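Local coordinates for protein monosaccharide-transporting ATPase (Actinobacillus succinogenes, PDB 5DTE) that binds beta-D-allopyranose and probably serves as the periplasmic sugar-capturing component of an ABC transporter, at residues D58-V63 / I81-D86; G75-M80 / I96-A101. One frame throughout, in Å; residues are numbered along the deposited sequence.

Overall arrangement
From the N terminus the chain lays down strand 28-33 and helix 39-54, then strand 58-63, where the first segment of contact 1 lies. Helix 70-82 follows and supplies the G75-M80 side of contact 2. The chain leaves this helix through I81-D86, closing the loop of contact 1 against the strand, passes along strand 87-90 and reaches I96-A101, which closes contact 2 against the same helix. The two loops therefore cross along the sequence rather than nest. The centres of the two contacts lie about 12 Å apart. Contact 1 sets the turn that follows helix 70-82 against edge strand 58-63 of the parallel sheet, and contact 2 sets the helix itself against the start of helix 99-105.

Contact 1. Residues D58-V63 / I81-D86; sequences DLIVQV and IAKKVD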
ATOM      1  N   ASP A  58      12.673  14.841  16.615  1.00 24.07           N
ATOM      2  CA  ASP A  58      13.834  14.650  15.742  1.00 36.56           C
ATOM      3  C   ASP A  58      13.640  13.362  14.952  1.00 34.95           C
ATOM      4  O   ASP A  58      13.635  12.283  15.533  1.00 34.95           O
ATOM      5  CB  ASP A  58      15.149  14.609  16.540  1.00 46.65           C
ATOM      6  CG  ASP A  58      15.764  16.007  16.763  1.00 64.80           C
ATOM      7  OD1 ASP A  58      15.331  16.989  16.104  1.00 64.83           O
ATOM      8  OD2 ASP A  58      16.693  16.124  17.598  1.00 72.13           O
ATOM      9  N   LEU A  59      13.477  13.475  13.631  1.00 38.78           N
ATOM     10  CA  LEU A  59      13.078  12.333  12.788  1.00 33.68           C
ATOM     11  C   LEU A  59      14.179  11.768  11.868  1.00 29.93           C
ATOM     12  O   LEU A  59      14.769  12.491  11.061  1.00 22.56           O
ATOM     13  CB  LEU A  59      11.875  12.718  11.931  1.00 23.81           C
ATOM     14  CG  LEU A  59      11.384  11.548  11.097  1.00 18.17           C
ATOM     15  CD1 LEU A  59      10.600  10.603  11.996  1.00 13.70           C
ATOM     16  CD2 LEU A  59      10.555  12.038   9.928  1.00 27.19           C
ATOM     17  N   ILE A  60      14.421  10.464  11.978  1.00 29.82           N
ATOM     18  CA  ILE A  60      15.534   9.820  11.282  1.00 30.04           C
ATOM     19  C   ILE A  60      15.081   8.840  10.216  1.00 29.72           C
ATOM     20  O   ILE A  60      14.734   7.704  10.530  1.00 31.06           O
ATOM     21  CB  ILE A  60      16.439   9.054  12.262  1.00 26.05           C
ATOM     22  CG1 ILE A  60      16.604   9.831  13.569  1.00 29.88           C
ATOM     23  CG2 ILE A  60      17.773   8.757  11.623  1.00 15.08           C
ATOM     24  CD1 ILE A  60      17.725   9.302  14.428  1.00 30.67           C
ATOM     25  N   VAL A  61      15.120   9.266   8.957  1.00 35.34           N
ATOM     26  CA  VAL A  61      14.688   8.419   7.841  1.00 34.59           C
ATOM     27  C   VAL A  61      15.831   7.619   7.217  1.00 38.80           C
ATOM     28  O   VAL A  61      16.852   8.176   6.816  1.00 39.28           O
ATOM     29  CB  VAL A  61      14.017   9.251   6.732  1.00 18.02           C
ATOM     30  CG1 VAL A  61      13.693   8.365   5.556  1.00 15.97           C
ATOM     31  CG2 VAL A  61      12.766   9.935   7.270  1.00  8.18           C
ATOM     32  N   GLN A  62      15.655   6.304   7.152  1.00 40.49           N
ATOM     33  CA  GLN A  62      16.594   5.432   6.458  1.00 35.68           C
ATOM     34  C   GLN A  62      15.805   4.519   5.559  1.00 27.07           C
ATOM     35  O   GLN A  62      14.806   3.943   5.968  1.00 31.55           O
ATOM     36  CB  GLN A  62      17.446   4.606   7.423  1.00 30.93           C
ATOM     37  CG  GLN A  62      18.100   5.404   8.535  1.00 32.80           C
ATOM     38  CD  GLN A  62      19.440   4.821   8.936  1.00 38.59           C
ATOM     39  OE1 GLN A  62      19.952   3.911   8.279  1.00 45.34           O
ATOM     40  NE2 GLN A  62      20.023   5.347  10.008  1.00 32.18           N
ATOM     41  N   VAL A  63      16.270   4.382   4.332  1.00 18.79           N
ATOM     42  CA  VAL A  63      15.550   3.647   3.325  1.00 10.13           C
ATOM     43  C   VAL A  63      16.384   2.440   2.926  1.00 25.51           C
ATOM     44  O   VAL A  63      17.611   2.515   2.873  1.00 33.29           O
ATOM     45  CB  VAL A  63      15.242   4.573   2.145  1.00  9.59           C
ATOM     46  CG1 VAL A  63      14.643   3.847   0.970  1.00 10.40           C
ATOM     47  CG2 VAL A  63      14.310   5.652   2.627  1.00 24.22           C
ATOM     48  N   ILE A  81      17.925   0.130  17.254  1.00 15.67           N
ATOM     49  CA  ILE A  81      17.934  -0.483  18.583  1.00 16.79           C
ATOM     50  C   ILE A  81      19.298  -0.259  19.239  1.00 26.85           C
ATOM     51  O   ILE A  81      19.382   0.152  20.397  1.00 29.23           O
ATOM     52  CB  ILE A  81      17.604  -2.016  18.509  1.00 15.86           C
ATOM     53  CG1 ILE A  81      16.156  -2.232  18.052  1.00 19.48           C
ATOM     54  CG2 ILE A  81      17.753  -2.695  19.849  1.00  8.55           C
ATOM     55  CD1 ILE A  81      15.824  -3.672  17.705  1.00  9.78           C
ATOM     56  N   ALA A  82      20.359  -0.509  18.476  1.00 35.95           N
ATOM     57  CA  ALA A  82      21.736  -0.351  18.952  1.00 27.52           C
ATOM     58  C   ALA A  82      22.034   1.080  19.357  1.00 20.81           C
ATOM     59  O   ALA A  82      22.738   1.316  20.324  1.00 18.11           O
ATOM     60  CB  ALA A  82      22.722  -0.802  17.883  1.00 21.50           C
ATOM     61  N   LYS A  83      21.482   2.031  18.614  1.00 36.32           N
ATOM     62  CA  LYS A  83      21.681   3.456  18.884  1.00 39.98           C
ATOM     63  C   LYS A  83      20.778   3.966  20.009  1.00 31.12           C
ATOM     64  O   LYS A  83      20.888   5.129  20.416  1.00 23.80           O
ATOM     65  CB  LYS A  83      21.436   4.279  17.615  1.00 43.77           C
ATOM     66  CG  LYS A  83      22.440   4.030  16.489  1.00 46.01           C
ATOM     67  CD  LYS A  83      22.126   4.881  15.261  1.00 40.61           C
ATOM     68  CE  LYS A  83      21.886   6.340  15.636  1.00 35.83           C
ATOM     69  NZ  LYS A  83      21.520   7.154  14.441  1.00 37.47           N
ATOM     70  N   LYS A  84      19.914   3.082  20.513  1.00 29.51           N
ATOM     71  CA  LYS A  84      18.932   3.411  21.547  1.00 23.44           C
ATOM     72  C   LYS A  84      18.178   4.678  21.161  1.00 30.53           C
ATOM     73  O   LYS A  84      18.171   5.691  21.865  1.00 23.29           O
ATOM     74  CB  LYS A  84      19.591   3.565  22.914  1.00 16.27           C
ATOM     75  CG  LYS A  84      20.095   2.270  23.523  1.00 25.76           C
ATOM     76  CD  LYS A  84      20.416   2.496  24.993  1.00 34.07           C
ATOM     77  CE  LYS A  84      20.807   1.218  25.720  1.00 40.75           C
ATOM     78  NZ  LYS A  84      20.249   1.178  27.118  1.00 40.67           N
ATOM     79  N   VAL A  85      17.561   4.599  19.997  1.00 33.69           N
ATOM     80  CA  VAL A  85      16.657   5.621  19.526  1.00 36.57           C
ATOM     81  C   VAL A  85      15.395   5.586  20.433  1.00 24.00           C
ATOM     82  O   VAL A  85      15.157   4.598  21.143  1.00 26.66           O
ATOM     83  CB  VAL A  85      16.369   5.371  18.022  1.00 19.56           C
ATOM     84  CG1 VAL A  85      15.305   4.307  17.837  1.00 30.77           C
ATOM     85  CG2 VAL A  85      16.043   6.644  17.288  1.00 17.89           C
ATOM     86  N   ASP A  86      14.606   6.656  20.458  1.00 17.92           N
ATOM     87  CA  ASP A  86      13.476   6.712  21.399  1.00 26.82           C
ATOM     88  C   ASP A  86      12.264   5.872  20.948  1.00 24.13           C
ATOM     89  O   ASP A  86      11.609   5.218  21.769  1.00 18.39           O
ATOM     90  CB  ASP A  86      13.061   8.167  21.630  1.00 34.45           C
ATOM     91  CG  ASP A  86      14.122   8.962  22.374  1.00 49.65           C
ATOM     92  OD1 ASP A  86      14.597   8.494  23.435  1.00 57.14           O
ATOM     93  OD2 ASP A  86      14.489  10.054  21.893  1.00 52.47           O
TER
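I60 meets V85 and K83 through a single methyl group, CD1, at the end of its longer branch. The apolar part of the contact is I60 CD1 against V85 CG2, 4.3 Å apart. With chi2 of I60 at -166° the ethyl arm is stretched out, and this carries CD1 off the strand towards the turn after the helix. The second touch comes from K83, whose NZ comes up beyond the end of the I60 ethyl arm, 4.4 Å from the same CD1. It is a van der Waals approach of an ammonium end to a methyl, without a polar bond. The K83 chain is extended except for a bend about CG-CD (chi3 48°). No hydrogen bond joins the two segments, and only 108 Å² is buried between them.

The arrangement belongs to a beta-alpha-beta crossover: strand 58-63, at the edge of the parallel sheet, leads through helix 70-82 to strand 87-90, passing over strand 28-33. V85 and I60 accordingly both rest on Q28 of that intervening strand. L59 and V61 point to the other face, against helix 39-54.

Backbone bonds shape the turn that presents K83 and V85. K84 takes up a positive phi (49°) in a Schellman motif, its N donating to I81 O at 3.0 Å, while V85 N probably bonds to M80 O. Among the polar side chains, D58 OD1 forms a salt bridge with K26 NZ and D86 OD2 accepts a hydrogen bond from Q28 N, linking D58 to the chain just before strand 28-33 and D86 to the first residue of that strand.

Contact 2. Residues G75-M80 / I96-A101; sequences GLVENM and IAFIPA
V77 holds CG1 anti to its backbone nitrogen (chi1 170°), which spreads its two methyls between A101 and F98. CG1 faces A101 and lies 4.4 Å from its CB. The other methyl, CG2, approaches the F98 ring at its edge and close to the ring plane, 4.3 Å from CE2. On the aromatic side, chi1 of -73° swings the ring off the backbone of the turn, so that its CE2 edge meets V77. V77 thus serves as the common partner of both residues, and the cluster is wholly apolar, with no hydrogen bond between the segments.

All three touching residues are buried, and 132 Å² of surface is buried between the segments. F98 sits in a type I turn running from I96 to I99, closed by I99 N donating to I96 O at 3.1 Å. D94, just before the turn, accepts hydrogen bonds from the backbone nitrogens of I96 and A97 on its OD2, holding the start of the turn. The ring also packs on T70, L73 and V74, the earlier turns of helix 70-82, and on L119 from a loop, while V77 reaches L32 on the sheet.

The side chain of F98 is about 12 Å from the bound allose, so this is packing of the scaffold rather than of the sugar site. It joins helices 70-82 and 99-105, which flank strand 87-90 in sequence, in the Rossmann-like alpha/beta lobe characteristic of periplasmic sugar-binding proteins.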
ATOM      1  N   GLY A  75      18.481  -5.161   9.101  1.00 21.33           N
ATOM      2  CA  GLY A  75      19.753  -4.536   9.388  1.00 25.57           C
ATOM      3  C   GLY A  75      19.520  -3.169   9.979  1.00 19.13           C
ATOM      4  O   GLY A  75      20.034  -2.855  11.032  1.00 22.70           O
ATOM      5  N   LEU A  76      18.690  -2.380   9.314  1.00 26.91           N
ATOM      6  CA  LEU A  76      18.395  -1.013   9.730  1.00 28.89           C
ATOM      7  C   LEU A  76      17.673  -0.906  11.076  1.00 30.42           C
ATOM      8  O   LEU A  76      17.972  -0.010  11.876  1.00 28.31           O
ATOM      9  CB  LEU A  76      17.559  -0.324   8.654  1.00 24.52           C
ATOM     10  CG  LEU A  76      18.251  -0.223   7.307  1.00 18.32           C
ATOM     11  CD1 LEU A  76      17.296   0.379   6.287  1.00 23.51           C
ATOM     12  CD2 LEU A  76      19.531   0.591   7.447  1.00  9.33           C
ATOM     13  N   VAL A  77      16.706  -1.791  11.316  1.00 24.75           N
ATOM     14  CA  VAL A  77      15.960  -1.738  12.562  1.00 16.10           C
ATOM     15  C   VAL A  77      16.895  -1.936  13.737  1.00 21.34           C
ATOM     16  O   VAL A  77      16.915  -1.134  14.669  1.00 24.21           O
ATOM     17  CB  VAL A  77      14.862  -2.787  12.629  1.00 11.82           C
ATOM     18  CG1 VAL A  77      14.290  -2.840  14.041  1.00 12.78           C
ATOM     19  CG2 VAL A  77      13.780  -2.470  11.639  1.00  7.44           C
ATOM     20  N   GLU A  78      17.683  -3.003  13.666  1.00 20.58           N
ATOM     21  CA  GLU A  78      18.617  -3.354  14.727  1.00 27.09           C
ATOM     22  C   GLU A  78      19.660  -2.261  14.992  1.00 31.48           C
ATOM     23  O   GLU A  78      20.080  -2.060  16.138  1.00 36.16           O
ATOM     24  CB  GLU A  78      19.296  -4.674  14.384  1.00 20.63           C
ATOM     25  CG  GLU A  78      18.280  -5.729  14.037  1.00 31.27           C
ATOM     26  CD  GLU A  78      18.889  -7.074  13.733  1.00 42.68           C
ATOM     27  OE1 GLU A  78      20.010  -7.131  13.165  1.00 36.43           O
ATOM     28  OE2 GLU A  78      18.225  -8.079  14.071  1.00 52.20           O
ATOM     29  N   ASN A  79      20.071  -1.556  13.942  1.00 24.03           N
ATOM     30  CA  ASN A  79      20.965  -0.421  14.109  1.00 30.74           C
ATOM     31  C   ASN A  79      20.337   0.577  15.067  1.00 27.87           C
ATOM     32  O   ASN A  79      20.960   0.998  16.031  1.00 36.92           O
ATOM     33  CB  ASN A  79      21.272   0.254  12.768  1.00 41.96           C
ATOM     34  CG  ASN A  79      21.998  -0.670  11.794  1.00 56.34           C
ATOM     35  OD1 ASN A  79      22.458  -1.751  12.166  1.00 51.30           O
ATOM     36  ND2 ASN A  79      22.105  -0.240  10.536  1.00 67.16           N
ATOM     37  N   MET A  80      19.085   0.925  14.802  1.00 24.13           N
ATOM     38  CA  MET A  80      18.350   1.891  15.611  1.00 16.55           C
ATOM     39  C   MET A  80      18.179   1.421  17.066  1.00 18.73           C
ATOM     40  O   MET A  80      18.280   2.217  17.997  1.00 30.98           O
ATOM     41  CB  MET A  80      16.993   2.170  14.959  1.00 20.30           C
ATOM     42  CG  MET A  80      17.081   2.693  13.513  1.00 18.59           C
ATOM     43  SD  MET A  80      18.024   4.253  13.417  1.00 34.56           S
ATOM     44  CE  MET A  80      19.608   3.694  12.734  1.00 15.52           C
ATOM     45  N   ILE A  96       7.176 -12.106   8.371  1.00 34.67           N
ATOM     46  CA  ILE A  96       7.722 -13.007   9.370  1.00 29.62           C
ATOM     47  C   ILE A  96       9.157 -12.674   9.770  1.00 32.74           C
ATOM     48  O   ILE A  96       9.510 -12.731  10.948  1.00 15.68           O
ATOM     49  CB  ILE A  96       7.631 -14.439   8.854  1.00 27.60           C
ATOM     50  CG1 ILE A  96       6.156 -14.792   8.683  1.00 24.21           C
ATOM     51  CG2 ILE A  96       8.360 -15.406   9.783  1.00 30.37           C
ATOM     52  CD1 ILE A  96       5.885 -16.238   8.423  1.00 38.53           C
ATOM     53  N   ALA A  97       9.966 -12.292   8.788  1.00 34.81           N
ATOM     54  CA  ALA A  97      11.385 -12.004   8.999  1.00 32.24           C
ATOM     55  C   ALA A  97      11.670 -10.995  10.102  1.00 29.16           C
ATOM     56  O   ALA A  97      12.697 -11.084  10.767  1.00 32.54           O
ATOM     57  CB  ALA A  97      11.996 -11.522   7.714  1.00 32.22           C
ATOM     58  N   PHE A  98      10.765 -10.038  10.290  1.00 28.56           N
ATOM     59  CA  PHE A  98      10.971  -8.966  11.269  1.00 30.65           C
ATOM     60  C   PHE A  98      10.547  -9.287  12.703  1.00 26.64           C
ATOM     61  O   PHE A  98      10.698  -8.459  13.591  1.00 32.37           O
ATOM     62  CB  PHE A  98      10.244  -7.700  10.812  1.00 30.01           C
ATOM     63  CG  PHE A  98      10.905  -7.021   9.651  1.00 29.12           C
ATOM     64  CD1 PHE A  98      10.670  -7.455   8.357  1.00 27.27           C
ATOM     65  CD2 PHE A  98      11.777  -5.960   9.854  1.00 26.85           C
ATOM     66  CE1 PHE A  98      11.283  -6.844   7.289  1.00 26.25           C
ATOM     67  CE2 PHE A  98      12.393  -5.343   8.793  1.00 28.38           C
ATOM     68  CZ  PHE A  98      12.143  -5.784   7.503  1.00 31.45           C
ATOM     69  N   ILE A  99      10.019 -10.477  12.941  1.00 20.92           N
ATOM     70  CA  ILE A  99       9.596 -10.820  14.292  1.00 22.94           C
ATOM     71  C   ILE A  99      10.759 -10.872  15.308  1.00 26.96           C
ATOM     72  O   ILE A  99      10.640 -10.301  16.386  1.00 33.31           O
ATOM     73  CB  ILE A  99       8.823 -12.153  14.298  1.00 19.27           C
ATOM     74  CG1 ILE A  99       7.432 -11.934  13.722  1.00 17.83           C
ATOM     75  CG2 ILE A  99       8.725 -12.735  15.698  1.00 16.55           C
ATOM     76  CD1 ILE A  99       6.622 -13.190  13.697  1.00 22.54           C
ATOM     77  N   PRO A 100      11.886 -11.535  14.978  1.00 25.68           N
ATOM     78  CA  PRO A 100      12.958 -11.515  15.980  1.00 21.67           C
ATOM     79  C   PRO A 100      13.470 -10.111  16.229  1.00 26.30           C
ATOM     80  O   PRO A 100      13.932  -9.811  17.331  1.00 29.15           O
ATOM     81  CB  PRO A 100      14.046 -12.383  15.353  1.00 15.80           C
ATOM     82  CG  PRO A 100      13.322 -13.250  14.396  1.00 21.09           C
ATOM     83  CD  PRO A 100      12.247 -12.384  13.829  1.00 24.11           C
ATOM     84  N   ALA A 101      13.362  -9.262  15.213  1.00 26.09           N
ATOM     85  CA  ALA A 101      13.756  -7.864  15.324  1.00 37.78           C
ATOM     86  C   ALA A 101      12.875  -7.109  16.311  1.00 35.85           C
ATOM     87  O   ALA A 101      13.377  -6.382  17.172  1.00 32.18           O
ATOM     88  CB  ALA A 101      13.702  -7.196  13.960  1.00 48.67           C
TER